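Long-range contacts in orotidine 5'-phosphate decarboxylase (Pyrococcus horikoshii, PDB 2CZE), which probably catalyses the decarboxylation of orotidine 5'-phosphate to UMP, the final step of de novo UMP biosynthesis: residues 59-64 / 85-90; 101-106 / 132-137. All coordinates share one frame; numbering follows the deposited sequence.

Contact 1: residues 59-64 / 85-90; sequences KLADIP and HTFVGR. With U5P (uridine-5'-monophosphate), chain F; U5P (uridine-5'-monophosphate), chain C.
Lys59 sets out with CG anti to its carbonyl carbon (chi1 -67°) and bends again at chi2 and chi4, which lays its methylenes aslant the His85 imidazole, with CD 3.6 Å from His85 NE2, before NZ continues into the active site. Val88, CG1 anti to the backbone N (chi1 171°), brings that methyl to 3.4 Å from Asp62 O and the other, CG2, to 3.6 Å from Ala61 CB. This is the C-terminal mouth of a TIM barrel, where neighbouring strands 53-60 and 81-84 run out into loops. His85 N donates to Leu60 O, 2.9 Å away, where the strands end. Alanine suits position 61 because a single methyl fits between His85 and Val88. Phe87 points its CE1 at the centre of one imidazole face, helping to fix the ring's rotation, while His85 NE2 bonds to Ala61 O of the second subunit. Lys59, the proton donor, forms a salt bridge with Asp57. Asp62 reaches the neighbouring active site: its OD1 pairs with Lys59 of the second subunit, takes Ile63 N on the anti lone pair and accepts a hydrogen bond from O2' of uridine-5'-monophosphate (chain F), 2.6 Å away.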
ATOM      1  N   LYS A  59       4.821   0.281   1.325  1.00  9.35           N
ATOM      2  CA  LYS A  59       4.477   0.616  -0.052  1.00 12.02           C
ATOM      3  C   LYS A  59       3.355   1.631  -0.008  1.00 11.99           C
ATOM      4  O   LYS A  59       2.390   1.513  -0.756  1.00  9.66           O
ATOM      5  CB  LYS A  59       3.991  -0.628  -0.806  1.00 16.44           C
ATOM      6  CG  LYS A  59       5.043  -1.704  -1.043  1.00 21.83           C
ATOM      7  CD  LYS A  59       6.075  -1.229  -2.046  1.00 22.82           C
ATOM      8  CE  LYS A  59       6.948  -2.368  -2.503  1.00 26.29           C
ATOM      9  NZ  LYS A  59       7.644  -2.996  -1.347  1.00 36.82           N
ATOM     10  N   LEU A  60       3.472   2.626   0.871  1.00 12.11           N
ATOM     11  CA  LEU A  60       2.422   3.633   0.997  1.00 10.53           C
ATOM     12  C   LEU A  60       2.126   4.233  -0.365  1.00  9.37           C
ATOM     13  O   LEU A  60       3.032   4.613  -1.109  1.00  8.03           O
ATOM     14  CB  LEU A  60       2.826   4.715   1.996  1.00 10.68           C
ATOM     15  CG  LEU A  60       2.947   4.218   3.442  1.00 11.92           C
ATOM     16  CD1 LEU A  60       3.149   5.419   4.367  1.00 11.23           C
ATOM     17  CD2 LEU A  60       1.673   3.445   3.846  1.00 11.80           C
ATOM     18  N   ALA A  61       0.840   4.330  -0.668  1.00  8.98           N
ATOM     19  CA  ALA A  61       0.394   4.804  -1.960  1.00  8.27           C
ATOM     20  C   ALA A  61      -1.023   5.364  -1.879  1.00  8.83           C
ATOM     21  O   ALA A  61      -1.891   5.022  -2.694  1.00  7.50           O
ATOM     22  CB  ALA A  61       0.449   3.631  -2.946  1.00  7.83           C
ATOM     23  N   ASP A  62      -1.245   6.233  -0.897  1.00  7.51           N
ATOM     24  CA  ASP A  62      -2.554   6.838  -0.681  1.00  9.07           C
ATOM     25  C   ASP A  62      -2.401   8.356  -0.801  1.00  7.22           C
ATOM     26  O   ASP A  62      -1.321   8.842  -1.122  1.00  7.78           O
ATOM     27  CB  ASP A  62      -3.040   6.488   0.731  1.00  9.64           C
ATOM     28  CG  ASP A  62      -4.536   6.317   0.809  1.00 14.05           C
ATOM     29  OD1 ASP A  62      -5.271   7.229   0.366  1.00 14.96           O
ATOM     30  OD2 ASP A  62      -4.978   5.264   1.320  1.00 11.95           O
ATOM     31  N   ILE A  63      -3.475   9.093  -0.520  1.00  6.88           N
ATOM     32  CA  ILE A  63      -3.430  10.549  -0.573  1.00  8.21           C
ATOM     33  C   ILE A  63      -2.570  11.039   0.596  1.00  8.22           C
ATOM     34  O   ILE A  63      -2.345  10.316   1.573  1.00  6.34           O
ATOM     35  CB  ILE A  63      -4.851  11.176  -0.474  1.00  6.18           C
ATOM     36  CG1 ILE A  63      -5.461  10.910   0.905  1.00  9.31           C
ATOM     37  CG2 ILE A  63      -5.753  10.607  -1.582  1.00  5.90           C
ATOM     38  CD1 ILE A  63      -6.790  11.671   1.130  1.00  5.08           C
ATOM     39  N   PRO A  64      -2.101  12.289   0.525  1.00  8.27           N
ATOM     40  CA  PRO A  64      -1.264  12.821   1.602  1.00  7.60           C
ATOM     41  C   PRO A  64      -1.817  12.645   3.021  1.00  8.12           C
ATOM     42  O   PRO A  64      -1.107  12.188   3.903  1.00  7.90           O
ATOM     43  CB  PRO A  64      -1.104  14.298   1.223  1.00  8.45           C
ATOM     44  CG  PRO A  64      -1.121  14.254  -0.284  1.00  6.81           C
ATOM     45  CD  PRO A  64      -2.263  13.273  -0.564  1.00  8.79           C
ATOM     46  N   HIS A  85       5.682   4.481  -2.267  1.00  6.48           N
ATOM     47  CA  HIS A  85       5.692   4.448  -3.718  1.00  8.08           C
ATOM     48  C   HIS A  85       5.911   5.864  -4.233  1.00  9.83           C
ATOM     49  O   HIS A  85       5.579   6.836  -3.547  1.00 11.99           O
ATOM     50  CB  HIS A  85       4.364   3.934  -4.247  1.00  6.33           C
ATOM     51  CG  HIS A  85       4.366   2.472  -4.546  1.00  9.22           C
ATOM     52  ND1 HIS A  85       5.156   1.918  -5.529  1.00  7.58           N
ATOM     53  CD2 HIS A  85       3.668   1.450  -3.999  1.00  8.15           C
ATOM     54  CE1 HIS A  85       4.943   0.613  -5.575  1.00 10.05           C
ATOM     55  NE2 HIS A  85       4.044   0.305  -4.655  1.00 10.31           N
ATOM     56  N   THR A  86       6.474   5.973  -5.432  1.00  9.35           N
ATOM     57  CA  THR A  86       6.703   7.268  -6.047  1.00 10.75           C
ATOM     58  C   THR A  86       5.567   7.599  -7.029  1.00  9.00           C
ATOM     59  O   THR A  86       5.236   8.775  -7.233  1.00  7.18           O
ATOM     60  CB  THR A  86       8.042   7.297  -6.848  1.00 11.33           C
ATOM     61  OG1 THR A  86       9.133   6.908  -5.995  1.00 14.36           O
ATOM     62  CG2 THR A  86       8.307   8.711  -7.378  1.00 14.83           C
ATOM     63  N   PHE A  87       4.954   6.566  -7.609  1.00 10.42           N
ATOM     64  CA  PHE A  87       3.917   6.803  -8.619  1.00 10.91           C
ATOM     65  C   PHE A  87       2.672   7.578  -8.186  1.00 10.23           C
ATOM     66  O   PHE A  87       1.983   8.144  -9.026  1.00  9.28           O
ATOM     67  CB  PHE A  87       3.513   5.487  -9.328  1.00 14.32           C
ATOM     68  CG  PHE A  87       2.600   4.582  -8.528  1.00 18.45           C
ATOM     69  CD1 PHE A  87       3.105   3.455  -7.868  1.00 18.81           C
ATOM     70  CD2 PHE A  87       1.221   4.806  -8.501  1.00 20.58           C
ATOM     71  CE1 PHE A  87       2.244   2.559  -7.200  1.00 15.96           C
ATOM     72  CE2 PHE A  87       0.350   3.914  -7.832  1.00 17.80           C
ATOM     73  CZ  PHE A  87       0.861   2.797  -7.189  1.00 14.60           C
ATOM     74  N   VAL A  88       2.393   7.619  -6.888  1.00  9.15           N
ATOM     75  CA  VAL A  88       1.220   8.330  -6.391  1.00 10.18           C
ATOM     76  C   VAL A  88       1.465   9.847  -6.320  1.00 10.73           C
ATOM     77  O   VAL A  88       0.558  10.623  -6.030  1.00 12.74           O
ATOM     78  CB  VAL A  88       0.783   7.739  -5.019  1.00 10.74           C
ATOM     79  CG1 VAL A  88      -0.288   8.579  -4.378  1.00 15.05           C
ATOM     80  CG2 VAL A  88       0.234   6.339  -5.242  1.00 15.39           C
ATOM     81  N   GLY A  89       2.692  10.269  -6.613  1.00 10.93           N
ATOM     82  CA  GLY A  89       2.987  11.692  -6.618  1.00 10.16           C
ATOM     83  C   GLY A  89       3.806  12.246  -5.481  1.00 10.52           C
ATOM     84  O   GLY A  89       3.861  11.673  -4.392  1.00  6.98           O
ATOM     85  N   ARG A  90       4.396  13.409  -5.733  1.00 12.38           N
ATOM     86  CA  ARG A  90       5.251  14.087  -4.764  1.00 12.76           C
ATOM     87  C   ARG A  90       4.618  14.420  -3.419  1.00 12.62           C
ATOM     88  O   ARG A  90       5.245  14.203  -2.370  1.00 11.08           O
ATOM     89  CB  ARG A  90       5.808  15.369  -5.383  1.00 17.55           C
ATOM     90  CG  ARG A  90       6.735  16.166  -4.469  1.00 25.48           C
ATOM     91  CD  ARG A  90       7.365  17.328  -5.232  1.00 31.44           C
ATOM     92  NE  ARG A  90       8.807  17.417  -5.011  1.00 34.33           N
ATOM     93  CZ  ARG A  90       9.368  17.889  -3.904  1.00 37.60           C
ATOM     94  NH1 ARG A  90       8.605  18.321  -2.907  1.00 39.75           N
ATOM     95  NH2 ARG A  90      10.691  17.922  -3.796  1.00 40.36           N
TER
HETATM   96  N1  U5P F 402      -8.858   7.646  -0.970  1.00  9.94           N
HETATM   97  C2  U5P F 402      -8.916   8.964  -1.444  1.00  8.64           C
HETATM   98  N3  U5P F 402      -8.592   9.228  -2.780  1.00  8.06           N
HETATM   99  C4  U5P F 402      -8.212   8.185  -3.635  1.00 10.18           C
HETATM  100  C5  U5P F 402      -8.148   6.879  -3.161  1.00 11.23           C
HETATM  101  C6  U5P F 402      -8.468   6.613  -1.834  1.00  9.32           C
HETATM  102  O2  U5P F 402      -9.279   9.878  -0.704  1.00  8.68           O
HETATM  103  O4  U5P F 402      -7.937   8.432  -4.807  1.00 13.98           O
HETATM  104  C1' U5P F 402      -9.320   7.329   0.401  1.00  7.87           C
HETATM  105  C2' U5P F 402      -8.560   8.098   1.483  1.00  9.49           C
HETATM  106  O2' U5P F 402      -7.409   7.340   1.870  1.00  7.71           O
HETATM  107  C3' U5P F 402      -9.593   8.048   2.609  1.00  8.54           C
HETATM  108  C4' U5P F 402     -10.890   8.301   1.833  1.00  8.00           C
HETATM  109  O3' U5P F 402      -9.614   6.747   3.203  1.00 11.18           O
HETATM  110  O4' U5P F 402     -10.698   7.724   0.529  1.00  9.63           O
HETATM  111  C5' U5P F 402     -11.177   9.797   1.672  1.00  9.54           C
HETATM  112  O5' U5P F 402     -11.476  10.377   2.945  1.00  9.23           O
HETATM  113  P   U5P F 402     -11.838  11.940   3.095  1.00 10.84           P
HETATM  114  O1P U5P F 402     -11.049  12.801   2.185  1.00  8.70           O
HETATM  115  O2P U5P F 402     -11.589  12.245   4.656  1.00  9.21           O
HETATM  116  O3P U5P F 402     -13.424  12.054   2.857  1.00  8.55           O
HETATM  117  N1  U5P C 401       9.509  -6.421  -2.377  1.00  7.75           N
HETATM  118  C2  U5P C 401       9.879  -7.146  -3.518  1.00  8.29           C
HETATM  119  N3  U5P C 401      10.053  -6.472  -4.733  1.00  7.91           N
HETATM  120  C4  U5P C 401       9.858  -5.087  -4.810  1.00  8.72           C
HETATM  121  C5  U5P C 401       9.481  -4.368  -3.679  1.00 10.74           C
HETATM  122  C6  U5P C 401       9.308  -5.035  -2.472  1.00 11.74           C
HETATM  123  O2  U5P C 401      10.044  -8.367  -3.476  1.00  9.68           O
HETATM  124  O4  U5P C 401      10.040  -4.508  -5.879  1.00 12.17           O
HETATM  125  C1' U5P C 401       9.408  -7.080  -1.053  1.00  8.38           C
HETATM  126  C2' U5P C 401       8.472  -8.291  -1.049  1.00  9.84           C
HETATM  127  O2' U5P C 401       7.150  -7.847  -0.735  1.00 10.84           O
HETATM  128  C3' U5P C 401       9.032  -9.064   0.145  1.00 10.56           C
HETATM  129  C4' U5P C 401      10.538  -8.863  -0.050  1.00  9.68           C
HETATM  130  O3' U5P C 401       8.604  -8.488   1.382  1.00  9.54           O
HETATM  131  O4' U5P C 401      10.703  -7.580  -0.679  1.00  9.69           O
HETATM  132  C5' U5P C 401      11.097  -9.944  -0.980  1.00 12.28           C
HETATM  133  O5' U5P C 401      10.979 -11.207  -0.324  1.00 12.04           O
HETATM  134  P   U5P C 401      11.458 -12.591  -0.993  1.00  9.72           P
HETATM  135  O1P U5P C 401      10.812 -13.730  -0.303  1.00 11.96           O
HETATM  136  O2P U5P C 401      13.063 -12.615  -0.890  1.00  8.63           O
HETATM  137  O3P U5P C 401      11.087 -12.526  -2.557  1.00  8.83           O
HETATM  138  O   HOH W   1       2.743   7.425  -1.650  1.00 17.57           O

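Contact 2: residues 101-106 / 132-137; sequences EIIMVV and EPFGVI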
ATOM      1  N   GLU A 101      12.560   9.002   8.100  1.00 11.02           N
ATOM      2  CA  GLU A 101      13.318   8.619   6.912  1.00 12.81           C
ATOM      3  C   GLU A 101      12.554   7.662   5.999  1.00 10.03           C
ATOM      4  O   GLU A 101      11.898   6.738   6.464  1.00  8.94           O
ATOM      5  CB  GLU A 101      14.662   8.017   7.328  1.00 14.03           C
ATOM      6  CG  GLU A 101      15.539   8.998   8.098  1.00 19.08           C
ATOM      7  CD  GLU A 101      16.941   8.471   8.328  1.00 26.42           C
ATOM      8  OE1 GLU A 101      17.693   8.342   7.340  1.00 29.07           O
ATOM      9  OE2 GLU A 101      17.293   8.180   9.494  1.00 30.01           O
ATOM     10  N   ILE A 102      12.639   7.904   4.695  1.00 10.96           N
ATOM     11  CA  ILE A 102      11.923   7.084   3.729  1.00  9.34           C
ATOM     12  C   ILE A 102      12.789   6.450   2.659  1.00  9.50           C
ATOM     13  O   ILE A 102      13.933   6.840   2.436  1.00  9.82           O
ATOM     14  CB  ILE A 102      10.851   7.908   2.987  1.00 10.21           C
ATOM     15  CG1 ILE A 102      11.517   9.028   2.178  1.00 10.37           C
ATOM     16  CG2 ILE A 102       9.859   8.497   3.996  1.00 10.31           C
ATOM     17  CD1 ILE A 102      10.560   9.754   1.209  1.00  8.89           C
ATOM     18  N   ILE A 103      12.213   5.443   2.015  1.00  8.46           N
ATOM     19  CA  ILE A 103      12.839   4.746   0.907  1.00  9.09           C
ATOM     20  C   ILE A 103      11.789   4.810  -0.193  1.00  7.91           C
ATOM     21  O   ILE A 103      10.641   4.418   0.027  1.00  9.26           O
ATOM     22  CB  ILE A 103      13.149   3.283   1.266  1.00  8.33           C
ATOM     23  CG1 ILE A 103      14.281   3.242   2.307  1.00 10.93           C
ATOM     24  CG2 ILE A 103      13.527   2.529   0.016  1.00  7.94           C
ATOM     25  CD1 ILE A 103      14.475   1.868   2.992  1.00  5.45           C
ATOM     26  N   MET A 104      12.167   5.330  -1.361  1.00  8.25           N
ATOM     27  CA  MET A 104      11.231   5.465  -2.472  1.00  9.12           C
ATOM     28  C   MET A 104      11.341   4.338  -3.489  1.00  7.74           C
ATOM     29  O   MET A 104      12.434   3.951  -3.876  1.00  8.74           O
ATOM     30  CB  MET A 104      11.456   6.804  -3.190  1.00 10.17           C
ATOM     31  CG  MET A 104      11.179   8.026  -2.319  1.00 12.33           C
ATOM     32  SD  MET A 104      11.660   9.574  -3.123  1.00 10.16           S
ATOM     33  CE  MET A 104      10.435   9.670  -4.433  1.00 12.64           C
ATOM     34  N   VAL A 105      10.202   3.809  -3.916  1.00  6.58           N
ATOM     35  CA  VAL A 105      10.220   2.757  -4.923  1.00  7.80           C
ATOM     36  C   VAL A 105      10.538   3.391  -6.283  1.00  8.94           C
ATOM     37  O   VAL A 105       9.867   4.334  -6.708  1.00 10.52           O
ATOM     38  CB  VAL A 105       8.851   2.065  -5.032  1.00  7.07           C
ATOM     39  CG1 VAL A 105       8.909   0.973  -6.119  1.00  9.45           C
ATOM     40  CG2 VAL A 105       8.456   1.454  -3.682  1.00  8.50           C
ATOM     41  N   VAL A 106      11.564   2.884  -6.952  1.00  6.31           N
ATOM     42  CA  VAL A 106      11.928   3.391  -8.267  1.00 10.19           C
ATOM     43  C   VAL A 106      11.562   2.340  -9.315  1.00  8.67           C
ATOM     44  O   VAL A 106      10.874   2.647 -10.278  1.00 12.45           O
ATOM     45  CB  VAL A 106      13.437   3.752  -8.335  1.00  8.87           C
ATOM     46  CG1 VAL A 106      13.870   3.945  -9.776  1.00 11.94           C
ATOM     47  CG2 VAL A 106      13.675   5.074  -7.554  1.00 10.14           C
ATOM     48  N   GLU A 132      15.545  13.431  -2.254  1.00 11.40           N
ATOM     49  CA  GLU A 132      16.655  12.941  -1.444  1.00 10.84           C
ATOM     50  C   GLU A 132      16.266  12.046  -0.271  1.00 11.13           C
ATOM     51  O   GLU A 132      16.489  12.385   0.886  1.00 10.64           O
ATOM     52  CB  GLU A 132      17.518  14.115  -0.945  1.00 16.13           C
ATOM     53  CG  GLU A 132      18.555  14.542  -1.976  1.00 18.65           C
ATOM     54  CD  GLU A 132      19.454  15.673  -1.505  1.00 26.11           C
ATOM     55  OE1 GLU A 132      19.983  15.600  -0.375  1.00 28.87           O
ATOM     56  OE2 GLU A 132      19.640  16.631  -2.282  1.00 31.01           O
ATOM     57  N   PRO A 133      15.662  10.886  -0.562  1.00  9.80           N
ATOM     58  CA  PRO A 133      15.262   9.942   0.491  1.00  9.78           C
ATOM     59  C   PRO A 133      16.514   9.175   0.942  1.00 10.54           C
ATOM     60  O   PRO A 133      17.565   9.287   0.323  1.00  9.86           O
ATOM     61  CB  PRO A 133      14.278   9.020  -0.228  1.00  9.26           C
ATOM     62  CG  PRO A 133      14.892   8.943  -1.627  1.00  9.10           C
ATOM     63  CD  PRO A 133      15.247  10.409  -1.895  1.00 11.79           C
ATOM     64  N   PHE A 134      16.402   8.392   2.009  1.00  9.57           N
ATOM     65  CA  PHE A 134      17.541   7.612   2.485  1.00 10.13           C
ATOM     66  C   PHE A 134      17.980   6.638   1.392  1.00 11.33           C
ATOM     67  O   PHE A 134      19.178   6.413   1.168  1.00  9.46           O
ATOM     68  CB  PHE A 134      17.158   6.842   3.756  1.00 11.18           C
ATOM     69  CG  PHE A 134      18.102   5.722   4.090  1.00 11.39           C
ATOM     70  CD1 PHE A 134      17.838   4.428   3.664  1.00 14.47           C
ATOM     71  CD2 PHE A 134      19.269   5.964   4.805  1.00 13.98           C
ATOM     72  CE1 PHE A 134      18.724   3.381   3.949  1.00 19.14           C
ATOM     73  CE2 PHE A 134      20.161   4.930   5.096  1.00 14.91           C
ATOM     74  CZ  PHE A 134      19.888   3.636   4.668  1.00 17.24           C
ATOM     75  N   GLY A 135      17.005   6.068   0.693  1.00  9.79           N
ATOM     76  CA  GLY A 135      17.338   5.134  -0.367  1.00  9.67           C
ATOM     77  C   GLY A 135      16.172   4.885  -1.310  1.00 10.49           C
ATOM     78  O   GLY A 135      15.103   5.482  -1.164  1.00  9.61           O
ATOM     79  N   VAL A 136      16.385   4.008  -2.285  1.00  8.79           N
ATOM     80  CA  VAL A 136      15.350   3.666  -3.251  1.00  7.70           C
ATOM     81  C   VAL A 136      15.358   2.170  -3.482  1.00 10.64           C
ATOM     82  O   VAL A 136      16.366   1.496  -3.226  1.00 10.71           O
ATOM     83  CB  VAL A 136      15.571   4.337  -4.642  1.00  8.81           C
ATOM     84  CG1 VAL A 136      15.508   5.857  -4.518  1.00  6.57           C
ATOM     85  CG2 VAL A 136      16.913   3.898  -5.227  1.00  9.83           C
ATOM     86  N   ILE A 137      14.222   1.664  -3.959  1.00  8.50           N
ATOM     87  CA  ILE A 137      14.075   0.253  -4.297  1.00  5.96           C
ATOM     88  C   ILE A 137      14.441   0.070  -5.766  1.00  8.94           C
ATOM     89  O   ILE A 137      13.916   0.778  -6.630  1.00  9.34           O
ATOM     90  CB  ILE A 137      12.620  -0.236  -4.106  1.00  6.68           C
ATOM     91  CG1 ILE A 137      12.258  -0.223  -2.620  1.00  8.17           C
ATOM     92  CG2 ILE A 137      12.443  -1.657  -4.681  1.00  6.68           C
ATOM     93  CD1 ILE A 137      13.180  -1.057  -1.754  1.00 14.25           C
TER
HETATM   94  O   HOH W   2      14.553  10.045   4.106  1.00 13.51           O
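Strands 102-105 and 135-137 run parallel, their axes 4.4 Å apart and crossing at -34°, with Met104 bonded both ways: its N to Gly135 O, and its O to Ile137 N. Phe134 N to Ile102 O and Val106 N to Ile137 O extend this ladder beyond the bridged residues. With helix 121-131 the strands form a beta-alpha-beta unit of the TIM barrel; Ile103, Val105 and Ile137 point into the barrel interior, and Ile137 reaches the bound nucleotide. Branched aliphatic chains suit this interior: Ile103 CG2, anti to the backbone N, meets Ile137 CD1 at 4.0 Å. Gly135 on the same face has no side chain; a CB there would be crowded by Phe134, whose ring edge receives Ile103 CG1, 4.0 Å from Phe134 CD1. Met104 and Val136 face the other way, toward helix 121-131. The flexible thioether crosses the proline ring at about a right angle, Met104 SD lying 3.6 Å from Pro133 CG, while Val127 and Ile131 of the helix pack against the methionine. Cutting Met104 back to an alanine is likely to open a gap between Pro133 and helix 121-131, leaving the proline ring without the thioether against it. Val106 CG2 closes over Val136 CB at 3.6 Å. Ile103 and Val105 turn their backbone bonds to strand 81-84; with polar groups taken up within the sheet, the buried side chains meeting here can be apolar.

How the contacts relate
From the N terminus, the chain enters contact 1 at the end of strand 53-60, runs through helix 64-76 and strand 81-84, and closes the first loop at 85-90. Helix 90-97 then leads to strand 102-105, where contact 2 opens; it closes after helix 121-131 at strand 135-137. The two loops follow in series, neither nested nor crossed. Both belong to the same parallel barrel, contact 1 joining the C-terminal end of the third strand and the residues after it to the loop that follows the fourth, and contact 2 the fifth and sixth strands along their length. They meet where Thr86 OG1 lies 2.8 Å from Val105 O, a probable hydrogen bond, and where Val105 packs against His85 and Lys59, so contact 2 backs the active-site lysine.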